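Local coordinates for 14L protein (Yaba-like disease virus, PDB 4EKX) that probably binds host interleukin-18 as a viral decoy receptor, keeping the cytokine from its cellular receptor, at residues V13-T16 against S17-L21. The protein carries 2 engineered substitutions. Numbering follows the deposited sequence.
Sequences VKET and SKVVL
Val19 and Thr16 meet on the inner side of the bend that leads into strand 18-26. The methyl CG2 of Val19 does the touching. It sits 3.5 Å from Thr16 O, with Thr16 N almost as near, so it rests on the polar backbone of that residue. The same methyl lies 4.1 Å from Glu15 CA and about as far from Glu15 CG. It can do this because CG1, not CG2, stands anti to the Val19 backbone N (chi1 162°), which leaves CG2 beside that nitrogen and facing back along the chain. Val19 is buried, and Pro12, Ile80 and Trp110 add hydrophobic cover. Glu15 belongs to this packed side too: its side chain touches Ile80 and Trp110, and its OE2 forms a salt bridge with Arg85.

Thr16 also turns its hydroxyl toward the strand. A chi1 of 57° swings OG1 toward Lys18 O, which lies 2.9 Å from it. The two make at best a weak hydrogen bond, because the proton has another acceptor within reach.

The outer side is loose. Ser17 is exposed at the crest of the bend, and its side chain starts out away from residues 13-16. Lys18 is also exposed. It too leaves the backbone away from residues 13-16, and its extended chain touches Ile76 of strand 72-78, while Asn8 of the second subunit packs on Thr16.

This bend connects neighbouring antiparallel strands 6-12 and 18-26 of one sheet of an immunoglobulin-like sandwich. The chemistry implies a one-sided bend. A buried valine methyl lies against the Thr16 backbone and Glu15 CA and CG, while Ser17 and Lys18 face solvent. The charge of Glu15 is probably balanced by Arg85.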
# COMPACT_ATOMS: atom_id res chain seq x y z
N VAL D 13 7.06 10.43 7.48
CA VAL D 13 7.38 11.33 8.59
C VAL D 13 8.82 11.83 8.54
O VAL D 13 9.16 12.82 9.17
CB VAL D 13 7.13 10.66 9.95
CG1 VAL D 13 5.65 10.29 10.09
CG2 VAL D 13 8.00 9.42 10.10
N LYS D 14 9.66 11.13 7.79
CA LYS D 14 11.04 11.56 7.63
C LYS D 14 11.50 11.44 6.19
O LYS D 14 11.04 10.57 5.45
CB LYS D 14 11.98 10.77 8.55
CG LYS D 14 11.99 9.27 8.28
CD LYS D 14 12.84 8.55 9.32
CE LYS D 14 12.64 7.04 9.27
NZ LYS D 14 13.20 6.43 8.04
N GLU D 15 12.41 12.32 5.80
CA GLU D 15 13.02 12.25 4.50
C GLU D 15 13.98 11.05 4.42
O GLU D 15 14.69 10.75 5.39
CB GLU D 15 13.78 13.55 4.21
CG GLU D 15 14.58 13.52 2.93
CD GLU D 15 15.26 14.84 2.63
OE1 GLU D 15 15.13 15.80 3.42
OE2 GLU D 15 15.93 14.91 1.59
N THR D 16 13.98 10.39 3.27
CA THR D 16 14.97 9.36 2.94
C THR D 16 15.49 9.60 1.52
O THR D 16 15.07 10.56 0.86
CB THR D 16 14.39 7.93 3.05
OG1 THR D 16 13.24 7.81 2.21
CG2 THR D 16 13.99 7.61 4.49
N SER D 17 16.39 8.75 1.05
CA SER D 17 17.01 8.94 -0.27
C SER D 17 15.97 8.84 -1.37
O SER D 17 16.07 9.51 -2.40
CB SER D 17 18.10 7.90 -0.51
OG SER D 17 17.54 6.60 -0.60
N LYS D 18 14.96 8.02 -1.14
CA LYS D 18 13.83 7.88 -2.06
C LYS D 18 12.55 8.14 -1.30
O LYS D 18 12.16 7.34 -0.45
CB LYS D 18 13.81 6.48 -2.66
CG LYS D 18 12.61 6.20 -3.55
CD LYS D 18 12.83 4.92 -4.34
CE LYS D 18 11.55 4.44 -4.98
NZ LYS D 18 11.69 3.07 -5.53
N VAL D 19 11.89 9.26 -1.58
CA VAL D 19 10.68 9.66 -0.85
C VAL D 19 9.45 9.40 -1.70
O VAL D 19 9.38 9.80 -2.85
CB VAL D 19 10.74 11.16 -0.46
CG1 VAL D 19 9.36 11.70 -0.13
CG2 VAL D 19 11.71 11.37 0.71
N VAL D 20 8.46 8.71 -1.13
CA VAL D 20 7.23 8.42 -1.86
C VAL D 20 6.04 9.06 -1.17
O VAL D 20 5.84 8.87 0.02
CB VAL D 20 6.97 6.90 -1.93
CG1 VAL D 20 5.66 6.62 -2.69
CG2 VAL D 20 8.14 6.19 -2.60
N LEU D 21 5.28 9.84 -1.94
CA LEU D 21 4.01 10.39 -1.47
C LEU D 21 2.92 9.62 -2.17
O LEU D 21 2.99 9.41 -3.38
CB LEU D 21 3.88 11.87 -1.82
CG LEU D 21 5.17 12.70 -1.61
CD1 LEU D 21 4.88 14.17 -1.89
CD2 LEU D 21 5.72 12.51 -0.20